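Local coordinates for protein methionyl-tRNA formyltransferase (Clostridium thermocellum, PDB 1ZGH) that probably transfers a formyl group from a formylated folate to the amino group of methionyl-tRNA, at residues 33-39 / 81-87; 41-46 / 164-168; 102-108 / 128-133. All coordinates share one frame; numbering follows the deposited sequence.

Contact 1 (33-39 / 81-87); sequences IIIATTK and ILFPHWS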
loop_
_atom_site.group_PDB
_atom_site.type_symbol
_atom_site.label_atom_id
_atom_site.label_comp_id
_atom_site.label_asym_id
_atom_site.label_seq_id
_atom_site.Cartn_x
_atom_site.Cartn_y
_atom_site.Cartn_z
ATOM N N ILE A 33 -19.374 -1.702 -8.550
ATOM C CA ILE A 33 -18.099 -1.985 -7.884
ATOM C C ILE A 33 -18.007 -1.376 -6.487
ATOM O O ILE A 33 -18.716 -0.409 -6.147
ATOM C CB ILE A 33 -16.883 -1.485 -8.688
ATOM C CG1 ILE A 33 -16.906 0.033 -8.834
ATOM C CG2 ILE A 33 -16.794 -2.147 -10.076
ATOM C CD1 ILE A 33 -15.581 0.602 -9.324
ATOM N N ILE A 34 -17.120 -1.956 -5.684
ATOM C CA ILE A 34 -16.754 -1.368 -4.415
ATOM C C ILE A 34 -15.276 -1.022 -4.502
ATOM O O ILE A 34 -14.475 -1.816 -4.983
ATOM C CB ILE A 34 -16.996 -2.328 -3.240
ATOM C CG1 ILE A 34 -18.496 -2.591 -3.050
ATOM C CG2 ILE A 34 -16.379 -1.775 -1.933
ATOM C CD1 ILE A 34 -18.788 -3.685 -2.097
ATOM N N ILE A 35 -14.946 0.181 -4.048
ATOM C CA ILE A 35 -13.576 0.561 -3.707
ATOM C C ILE A 35 -13.441 0.666 -2.193
ATOM O O ILE A 35 -13.984 1.571 -1.568
ATOM C CB ILE A 35 -13.147 1.895 -4.365
ATOM C CG1 ILE A 35 -13.430 1.831 -5.876
ATOM C CG2 ILE A 35 -11.629 2.174 -4.104
ATOM C CD1 ILE A 35 -12.996 3.054 -6.656
ATOM N N ALA A 36 -12.671 -0.247 -1.616
ATOM C CA ALA A 36 -12.419 -0.233 -0.182
ATOM C C ALA A 36 -10.988 0.227 0.038
ATOM O O ALA A 36 -10.037 -0.413 -0.387
ATOM C CB ALA A 36 -12.675 -1.621 0.411
ATOM N N THR A 37 -10.821 1.388 0.638
ATOM C CA THR A 37 -9.458 1.929 0.799
ATOM C C THR A 37 -9.398 2.852 1.998
ATOM O O THR A 37 -10.422 3.450 2.396
ATOM C CB THR A 37 -9.033 2.703 -0.483
ATOM O OG1 THR A 37 -7.615 2.941 -0.490
ATOM C CG2 THR A 37 -9.836 4.036 -0.623
ATOM N N THR A 38 -8.183 2.996 2.524
ATOM C CA THR A 38 -7.853 4.013 3.493
ATOM C C THR A 38 -6.699 4.878 2.963
ATOM O O THR A 38 -6.120 4.605 1.900
ATOM C CB THR A 38 -7.490 3.351 4.833
ATOM O OG1 THR A 38 -6.357 2.546 4.629
ATOM C CG2 THR A 38 -8.629 2.475 5.288
ATOM N N LYS A 39 -6.397 5.909 3.743
ATOM C CA LYS A 39 -5.432 6.990 3.462
ATOM C C LYS A 39 -6.071 8.074 2.643
ATOM O O LYS A 39 -6.799 7.807 1.682
ATOM C CB LYS A 39 -4.138 6.525 2.817
ATOM C CG LYS A 39 -3.438 5.389 3.560
ATOM C CD LYS A 39 -3.018 5.748 5.027
ATOM C CE LYS A 39 -2.022 4.728 5.529
ATOM N NZ LYS A 39 -1.579 4.956 6.947
ATOM N N ILE A 81 -14.440 -5.986 -6.091
ATOM C CA ILE A 81 -14.148 -5.197 -4.899
ATOM C C ILE A 81 -12.647 -4.891 -5.000
ATOM O O ILE A 81 -11.841 -5.804 -5.084
ATOM C CB ILE A 81 -14.451 -5.919 -3.578
ATOM C CG1 ILE A 81 -15.882 -6.502 -3.578
ATOM C CG2 ILE A 81 -14.224 -4.958 -2.387
ATOM C CD1 ILE A 81 -16.200 -7.306 -2.347
ATOM N N LEU A 82 -12.325 -3.606 -5.047
ATOM C CA LEU A 82 -10.988 -3.118 -5.334
ATOM C C LEU A 82 -10.398 -2.558 -4.045
ATOM O O LEU A 82 -11.023 -1.734 -3.410
ATOM C CB LEU A 82 -11.054 -2.007 -6.398
ATOM C CG LEU A 82 -11.790 -2.451 -7.693
ATOM C CD1 LEU A 82 -12.167 -1.304 -8.575
ATOM C CD2 LEU A 82 -10.907 -3.390 -8.440
ATOM N N PHE A 83 -9.176 -2.975 -3.694
ATOM C CA PHE A 83 -8.521 -2.529 -2.465
ATOM C C PHE A 83 -7.194 -1.777 -2.781
ATOM O O PHE A 83 -6.155 -2.409 -2.843
ATOM C CB PHE A 83 -8.209 -3.747 -1.590
ATOM C CG PHE A 83 -9.415 -4.501 -1.094
ATOM C CD1 PHE A 83 -10.049 -5.471 -1.891
ATOM C CD2 PHE A 83 -9.900 -4.277 0.179
ATOM C CE1 PHE A 83 -11.147 -6.192 -1.413
ATOM C CE2 PHE A 83 -11.007 -4.970 0.660
ATOM C CZ PHE A 83 -11.622 -5.938 -0.123
ATOM N N PRO A 84 -7.235 -0.462 -3.079
ATOM C CA PRO A 84 -5.969 0.271 -3.299
ATOM C C PRO A 84 -5.026 0.254 -2.106
ATOM O O PRO A 84 -3.817 0.085 -2.284
ATOM C CB PRO A 84 -6.434 1.681 -3.594
ATOM C CG PRO A 84 -7.809 1.506 -4.138
ATOM C CD PRO A 84 -8.404 0.384 -3.366
ATOM N N HIS A 85 -5.593 0.405 -0.914
ATOM C CA HIS A 85 -4.891 0.192 0.329
ATOM C C HIS A 85 -5.857 -0.184 1.435
ATOM O O HIS A 85 -6.802 0.538 1.754
ATOM C CB HIS A 85 -4.123 1.466 0.783
ATOM C CG HIS A 85 -3.316 1.219 2.027
ATOM N ND1 HIS A 85 -3.801 1.461 3.293
ATOM C CD2 HIS A 85 -2.135 0.587 2.202
ATOM C CE1 HIS A 85 -2.917 1.067 4.191
ATOM N NE2 HIS A 85 -1.891 0.536 3.555
ATOM N N TRP A 86 -5.646 -1.324 2.040
ATOM C CA TRP A 86 -6.566 -1.771 3.061
ATOM C C TRP A 86 -5.808 -2.453 4.175
ATOM O O TRP A 86 -5.057 -3.394 3.951
ATOM C CB TRP A 86 -7.581 -2.727 2.458
ATOM C CG TRP A 86 -8.782 -3.048 3.305
ATOM C CD1 TRP A 86 -9.048 -4.237 3.901
ATOM C CD2 TRP A 86 -9.887 -2.189 3.604
ATOM N NE1 TRP A 86 -10.236 -4.175 4.574
ATOM C CE2 TRP A 86 -10.784 -2.931 4.397
ATOM C CE3 TRP A 86 -10.220 -0.862 3.263
ATOM C CZ2 TRP A 86 -11.979 -2.403 4.871
ATOM C CZ3 TRP A 86 -11.416 -0.329 3.751
ATOM C CH2 TRP A 86 -12.280 -1.103 4.539
ATOM N N SER A 87 -6.173 -2.057 5.377
ATOM C CA SER A 87 -5.397 -2.278 6.584
ATOM C C SER A 87 -5.743 -3.600 7.271
ATOM O O SER A 87 -4.885 -4.238 7.896
ATOM C CB SER A 87 -5.671 -1.072 7.507
ATOM O OG SER A 87 -6.051 0.075 6.705
#

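Contact 2 (41-46 / 164-168); sequences WNIKNA and SKIIF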
loop_
_atom_site.group_PDB
_atom_site.type_symbol
_atom_site.label_atom_id
_atom_site.label_comp_id
_atom_site.label_asym_id
_atom_site.label_seq_id
_atom_site.Cartn_x
_atom_site.Cartn_y
_atom_site.Cartn_z
ATOM N N TRP A 41 -5.172 10.186 0.390
ATOM C CA TRP A 41 -4.960 10.332 -1.073
ATOM C C TRP A 41 -5.789 9.276 -1.848
ATOM O O TRP A 41 -6.327 9.552 -2.911
ATOM C CB TRP A 41 -3.462 10.285 -1.436
ATOM C CG TRP A 41 -2.740 9.074 -0.900
ATOM C CD1 TRP A 41 -2.659 7.855 -1.478
ATOM C CD2 TRP A 41 -2.053 8.969 0.353
ATOM N NE1 TRP A 41 -1.933 6.990 -0.685
ATOM C CE2 TRP A 41 -1.576 7.644 0.461
ATOM C CE3 TRP A 41 -1.772 9.873 1.379
ATOM C CZ2 TRP A 41 -0.807 7.221 1.540
ATOM C CZ3 TRP A 41 -1.059 9.442 2.463
ATOM C CH2 TRP A 41 -0.577 8.134 2.536
ATOM N N ASN A 42 -5.908 8.073 -1.287
ATOM C CA ASN A 42 -6.676 7.006 -1.935
ATOM C C ASN A 42 -8.157 7.328 -1.920
ATOM O O ASN A 42 -8.857 7.098 -2.888
ATOM C CB ASN A 42 -6.468 5.663 -1.227
ATOM C CG ASN A 42 -5.078 5.071 -1.471
ATOM O OD1 ASN A 42 -4.604 5.059 -2.594
ATOM N ND2 ASN A 42 -4.442 4.602 -0.412
ATOM N N ILE A 43 -8.638 7.852 -0.798
ATOM C CA ILE A 43 -10.041 8.235 -0.679
ATOM C C ILE A 43 -10.400 9.357 -1.659
ATOM O O ILE A 43 -11.458 9.330 -2.298
ATOM C CB ILE A 43 -10.370 8.639 0.773
ATOM C CG1 ILE A 43 -10.184 7.433 1.707
ATOM C CG2 ILE A 43 -11.815 9.191 0.863
ATOM C CD1 ILE A 43 -10.209 7.821 3.199
ATOM N N LYS A 44 -9.540 10.368 -1.730
ATOM C CA LYS A 44 -9.702 11.455 -2.679
ATOM C C LYS A 44 -9.773 10.883 -4.094
ATOM O O LYS A 44 -10.618 11.281 -4.859
ATOM C CB LYS A 44 -8.560 12.485 -2.573
ATOM C CG LYS A 44 -8.507 13.535 -3.746
ATOM C CD LYS A 44 -7.284 14.516 -3.677
ATOM C CE LYS A 44 -5.886 13.843 -3.721
ATOM N NZ LYS A 44 -5.505 13.142 -5.000
ATOM N N ASN A 45 -8.854 9.978 -4.428
ATOM C CA ASN A 45 -8.751 9.423 -5.777
ATOM C C ASN A 45 -9.962 8.539 -6.119
ATOM O O ASN A 45 -10.407 8.496 -7.274
ATOM C CB ASN A 45 -7.430 8.632 -5.946
ATOM C CG ASN A 45 -6.197 9.540 -6.120
ATOM O OD1 ASN A 45 -6.324 10.711 -6.453
ATOM N ND2 ASN A 45 -5.006 8.985 -5.907
ATOM N N ALA A 46 -10.510 7.885 -5.101
ATOM C CA ALA A 46 -11.703 7.072 -5.245
ATOM C C ALA A 46 -12.926 7.935 -5.483
ATOM O O ALA A 46 -13.752 7.596 -6.338
ATOM C CB ALA A 46 -11.901 6.177 -4.013
ATOM N N SER A 164 -0.833 5.164 -6.039
ATOM C CA SER A 164 -2.280 5.390 -6.073
ATOM C C SER A 164 -2.692 5.937 -7.435
ATOM O O SER A 164 -3.696 5.488 -8.027
ATOM C CB SER A 164 -2.708 6.330 -4.942
ATOM O OG SER A 164 -4.122 6.392 -4.836
ATOM N N LYS A 165 -1.908 6.893 -7.944
ATOM C CA LYS A 165 -2.162 7.458 -9.255
ATOM C C LYS A 165 -2.080 6.386 -10.369
ATOM O O LYS A 165 -2.913 6.366 -11.258
ATOM C CB LYS A 165 -1.256 8.656 -9.516
ATOM C CG LYS A 165 -1.455 9.359 -10.830
ATOM C CD LYS A 165 -0.773 10.778 -10.859
ATOM C CE LYS A 165 -0.600 11.315 -12.250
ATOM N NZ LYS A 165 -0.277 12.801 -12.258
ATOM N N ILE A 166 -1.102 5.488 -10.298
ATOM C CA ILE A 166 -1.003 4.369 -11.246
ATOM C C ILE A 166 -2.213 3.433 -11.132
ATOM O O ILE A 166 -2.761 2.986 -12.145
ATOM C CB ILE A 166 0.341 3.587 -11.051
ATOM C CG1 ILE A 166 1.507 4.497 -11.470
ATOM C CG2 ILE A 166 0.338 2.249 -11.849
ATOM C CD1 ILE A 166 2.952 4.001 -11.113
ATOM N N ILE A 167 -2.639 3.154 -9.905
ATOM C CA ILE A 167 -3.711 2.234 -9.661
ATOM C C ILE A 167 -5.036 2.797 -10.221
ATOM O O ILE A 167 -5.803 2.103 -10.939
ATOM C CB ILE A 167 -3.833 1.904 -8.168
ATOM C CG1 ILE A 167 -2.686 0.968 -7.767
ATOM C CG2 ILE A 167 -5.177 1.219 -7.850
ATOM C CD1 ILE A 167 -2.516 0.799 -6.235
ATOM N N PHE A 168 -5.292 4.054 -9.900
ATOM C CA PHE A 168 -6.553 4.700 -10.282
ATOM C C PHE A 168 -6.627 5.155 -11.731
ATOM O O PHE A 168 -7.714 5.086 -12.327
ATOM C CB PHE A 168 -6.891 5.865 -9.350
ATOM C CG PHE A 168 -7.507 5.416 -8.041
ATOM C CD1 PHE A 168 -8.848 5.103 -7.979
ATOM C CD2 PHE A 168 -6.737 5.296 -6.889
ATOM C CE1 PHE A 168 -9.438 4.669 -6.779
ATOM C CE2 PHE A 168 -7.305 4.878 -5.673
ATOM C CZ PHE A 168 -8.690 4.566 -5.630
#

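Contact 3 (102-108 / 128-133); sequences VFHMTDL and TKISAI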
loop_
_atom_site.group_PDB
_atom_site.type_symbol
_atom_site.label_atom_id
_atom_site.label_comp_id
_atom_site.label_asym_id
_atom_site.label_seq_id
_atom_site.Cartn_x
_atom_site.Cartn_y
_atom_site.Cartn_z
ATOM N N VAL A 102 -6.612 -6.980 -4.714
ATOM C CA VAL A 102 -5.612 -6.247 -3.942
ATOM C C VAL A 102 -4.482 -5.793 -4.862
ATOM O O VAL A 102 -4.142 -6.473 -5.814
ATOM C CB VAL A 102 -5.102 -7.146 -2.782
ATOM C CG1 VAL A 102 -3.695 -6.743 -2.298
ATOM C CG2 VAL A 102 -6.089 -7.092 -1.655
ATOM N N PHE A 103 -3.880 -4.649 -4.538
ATOM C CA PHE A 103 -2.792 -4.065 -5.304
ATOM C C PHE A 103 -1.545 -4.102 -4.452
ATOM O O PHE A 103 -1.402 -3.294 -3.536
ATOM C CB PHE A 103 -3.168 -2.637 -5.706
ATOM C CG PHE A 103 -4.296 -2.583 -6.671
ATOM C CD1 PHE A 103 -5.602 -2.558 -6.228
ATOM C CD2 PHE A 103 -4.059 -2.592 -8.037
ATOM C CE1 PHE A 103 -6.634 -2.510 -7.126
ATOM C CE2 PHE A 103 -5.092 -2.526 -8.928
ATOM C CZ PHE A 103 -6.371 -2.492 -8.484
ATOM N N HIS A 104 -0.676 -5.083 -4.699
ATOM C CA HIS A 104 0.451 -5.352 -3.804
ATOM C C HIS A 104 1.746 -4.923 -4.494
ATOM O O HIS A 104 2.013 -5.324 -5.617
ATOM C CB HIS A 104 0.448 -6.815 -3.391
ATOM C CG HIS A 104 1.605 -7.214 -2.541
ATOM N ND1 HIS A 104 1.639 -7.016 -1.180
ATOM C CD2 HIS A 104 2.781 -7.806 -2.865
ATOM C CE1 HIS A 104 2.780 -7.477 -0.698
ATOM N NE2 HIS A 104 3.487 -7.975 -1.699
HETATM N N MSE A 105 2.521 -4.054 -3.842
HETATM C CA MSE A 105 3.611 -3.354 -4.546
HETATM C C MSE A 105 4.914 -4.124 -4.653
HETATM O O MSE A 105 5.999 -3.547 -4.584
HETATM C CB MSE A 105 3.848 -1.955 -3.952
HETATM C CG MSE A 105 4.380 -1.905 -2.565
HETATM SE SE MSE A 105 5.169 -0.058 -2.264
HETATM C CE MSE A 105 3.611 0.988 -2.578
ATOM N N THR A 106 4.824 -5.434 -4.845
ATOM C CA THR A 106 6.004 -6.215 -5.168
ATOM C C THR A 106 5.783 -7.011 -6.464
ATOM O O THR A 106 4.638 -7.208 -6.937
ATOM C CB THR A 106 6.406 -7.167 -4.037
ATOM O OG1 THR A 106 5.457 -8.248 -3.948
ATOM C CG2 THR A 106 6.486 -6.424 -2.712
ATOM N N ASP A 107 6.908 -7.431 -7.022
ATOM C CA ASP A 107 6.957 -8.235 -8.221
ATOM C C ASP A 107 6.731 -9.726 -7.838
ATOM O O ASP A 107 7.653 -10.549 -7.827
ATOM C CB ASP A 107 8.317 -7.970 -8.914
ATOM C CG ASP A 107 8.369 -8.506 -10.359
ATOM O OD1 ASP A 107 7.372 -9.089 -10.823
ATOM O OD2 ASP A 107 9.422 -8.339 -11.027
ATOM N N LEU A 108 5.480 -10.060 -7.528
ATOM C CA LEU A 108 5.120 -11.373 -6.959
ATOM C C LEU A 108 5.496 -12.519 -7.894
ATOM O O LEU A 108 5.370 -12.362 -9.114
ATOM C CB LEU A 108 3.618 -11.423 -6.646
ATOM C CG LEU A 108 3.184 -10.609 -5.426
ATOM C CD1 LEU A 108 1.661 -10.436 -5.419
ATOM C CD2 LEU A 108 3.646 -11.266 -4.160
ATOM N N THR A 128 10.055 -1.265 -8.295
ATOM C CA THR A 128 9.280 -2.476 -8.023
ATOM C C THR A 128 8.157 -2.581 -9.063
ATOM O O THR A 128 8.135 -1.818 -10.037
ATOM C CB THR A 128 8.732 -2.463 -6.557
ATOM O OG1 THR A 128 8.133 -3.720 -6.234
ATOM C CG2 THR A 128 7.731 -1.337 -6.310
ATOM N N LYS A 129 7.238 -3.514 -8.867
ATOM C CA LYS A 129 6.015 -3.565 -9.661
ATOM C C LYS A 129 4.829 -3.565 -8.707
ATOM O O LYS A 129 4.933 -4.028 -7.574
ATOM C CB LYS A 129 5.995 -4.797 -10.568
ATOM C CG LYS A 129 6.983 -4.721 -11.738
ATOM C CD LYS A 129 6.636 -5.691 -12.809
ATOM C CE LYS A 129 7.789 -5.923 -13.802
ATOM N NZ LYS A 129 8.332 -4.637 -14.303
ATOM N N ILE A 130 3.721 -2.992 -9.150
ATOM C CA ILE A 130 2.448 -3.131 -8.472
ATOM C C ILE A 130 1.730 -4.301 -9.150
ATOM O O ILE A 130 1.533 -4.265 -10.364
ATOM C CB ILE A 130 1.597 -1.835 -8.602
ATOM C CG1 ILE A 130 2.410 -0.620 -8.121
ATOM C CG2 ILE A 130 0.270 -1.968 -7.830
ATOM C CD1 ILE A 130 1.712 0.720 -8.360
ATOM N N SER A 131 1.412 -5.350 -8.382
ATOM C CA SER A 131 0.679 -6.501 -8.856
ATOM C C SER A 131 -0.778 -6.432 -8.399
ATOM O O SER A 131 -1.072 -6.355 -7.191
ATOM C CB SER A 131 1.290 -7.811 -8.342
ATOM O OG SER A 131 2.665 -7.886 -8.592
ATOM N N ALA A 132 -1.691 -6.463 -9.369
ATOM C CA ALA A 132 -3.116 -6.621 -9.076
ATOM C C ALA A 132 -3.373 -8.121 -8.968
ATOM O O ALA A 132 -3.097 -8.873 -9.921
ATOM C CB ALA A 132 -3.957 -5.977 -10.154
ATOM N N ILE A 133 -3.859 -8.557 -7.801
ATOM C CA ILE A 133 -4.093 -9.977 -7.523
ATOM C C ILE A 133 -5.468 -10.264 -6.946
ATOM O O ILE A 133 -6.064 -9.420 -6.280
ATOM C CB ILE A 133 -3.055 -10.552 -6.539
ATOM C CG1 ILE A 133 -3.240 -9.957 -5.136
ATOM C CG2 ILE A 133 -1.655 -10.287 -7.068
ATOM C CD1 ILE A 133 -2.301 -10.531 -4.099
HETATM O O HOH W 1 9.317 -6.175 -5.999
#

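Contact 1 (33-39 / 81-87)
Ala36 sits over the indole of Trp86, its CB 4.0 Å from the centroid of the Trp86 six-membered ring, a CH-pi contact made on one face and offset toward the rim. Phe83 CE2 comes within 3.7 Å of Ala36 CB, so two aromatic side chains close round one small residue. Further along, Thr38 OG1 lies in the plane of the His85 imidazole and accepts from His85 ND1 at 3.1 Å, with an N-H...O angle of 160°. Thr38 OG1 in turn donates to Ser87 OG, 3.2 Å away. The torsion of Thr38 (chi1 62°) sets this hydroxyl between backbone N and carbonyl carbon, while the main chain is held by Thr38 N giving to His85 O at 2.9 Å. Behind these side chains run two adjacent parallel strands of a Rossmann-like formyltransferase domain, 31-36 and 80-83, paired by Leu82 N to Ile34 O (2.8 Å) and Ala36 N to Leu82 O (2.9 Å). Ile34 and Ile81 lie side by side on one face of the sheet and meet through their CG2 methyls; on the other, Ile35 CG2 packs at 3.8 Å on Pro84 CD, the two side chains crossing at about a right angle. Helices 40-52 and 156-178 cover the latter face, Ile35 resting on Ala46 and Leu82 on Ile172, and Trp88 meets the Trp86 ring edge-to-face.

Contact 2 (41-46 / 164-168)
Ser164 and Phe168, one turn apart on their helix, present a hydroxyl and a flat ring to the helix that carries Asn42, Asn45 and Ala46. The hydroxyl is gripped from two amides. Ser164 OG donates to Asn42 OD1 at 2.7 Å, arriving 23° out of that carbonyl plane, and accepts from Asn45 ND2 at 2.9 Å, a bond that runs close to the Asn45 amide plane. With chi1 at -171°, Ser164 OG stands anti to the backbone N, which places it between the Asn42 and Asn45 amides. Each amide is tied at its other end too: Asn42 ND2 gives to Thr38 O, and Asn45 OD1 takes Lys44 NZ from above its carbonyl plane. The first two bonds use both the donor and an acceptor site of the hydroxyl; all four should restrict how either amide can flip. One turn beyond Ser164, the Phe168 ring offers a face to Asn45 CB, 3.8 Å from its centroid, while Ala46 CB touches Phe168 CZ at 3.9 Å. Trp41 meets Ser164 CB with the CD1 edge of its indole, at 3.8 Å from CD1. The two short segments run in the same general direction, with axes 10.3 Å apart and 26° between them. Both helices lie against the same face of the central sheet, where Ala46 and Phe168 rest on Ile35 of strand 31-36, while Ile166 turns to Arg148 and Leu150 of strand 144-151.

Contact 3 (102-108 / 128-133)
Thr106 O accepts a hydrogen bond from Ser131 OG at 2.7 Å, a nearly axial bond tying the loop after strand 100-104 to the neighbouring strand. Nearby, Thr128 OG1 donates to Met105 O (selenomethionine here), also at 2.7 Å, approaching from above the carbonyl plane. Thr128 OG1 also accepts from a water that in turn accepts from Asp107 N at 2.9 Å, so that water links the two segments where direct strand pairing has ended. Thr128 reaches the carbonyl because its OG1 lies anti to the backbone N (chi1 -172°). Further back the main chains satisfy each other in two antiparallel hydrogen-bonded pairs: Val102 with Ile133, and His104 with Ser131, where His104 N gives to Ser131 O and Ser131 N to His104 O, both at 2.8 Å. The His104 ring is held beyond the pair, its NE2 bonded to Gly111 O, and Thr106 OG1 is bonded to Phe110 O. Asp107 and Lys129 run alongside each other, yet their charged ends are claimed by others, Lys147 for Asp107 OD1 and Asp149 for Lys129 NZ. Leu108 CD1 meets Ile133 CG2 at 3.7 Å on the Ser131 face, and Phe103 CE2 meets Ala132 CB at 3.8 Å on the other. Asp107 centres an inverse gamma turn, and the whole marks where the sheet of this formyltransferase domain passes from parallel to antiparallel order, strand 127-134 running against strand 100-104.

In the fold
From the N terminus, the chain lays down strand 31-36 and then helix 40-52, which opens contact 2 before contact 1 has closed. Contact 1 closes at residues 81-87, bringing strand 80-83 beside strand 31-36. Next, the chain reaches strand 100-104, the neighbour of 80-83, and contact 3 closes a short loop at 128-133. Contact 2 closes last, at helix 156-178, so contacts 1 and 2 cross while contact 3 lies wholly within the span of contact 2 and follows contact 1. They meet physically as well: Pro84 packs on Phe168, Phe83 on Phe103, and Ile167 on Phe103. Contacts 1 and 3 pair strands of one mixed sheet; contact 2 joins two helices on one face.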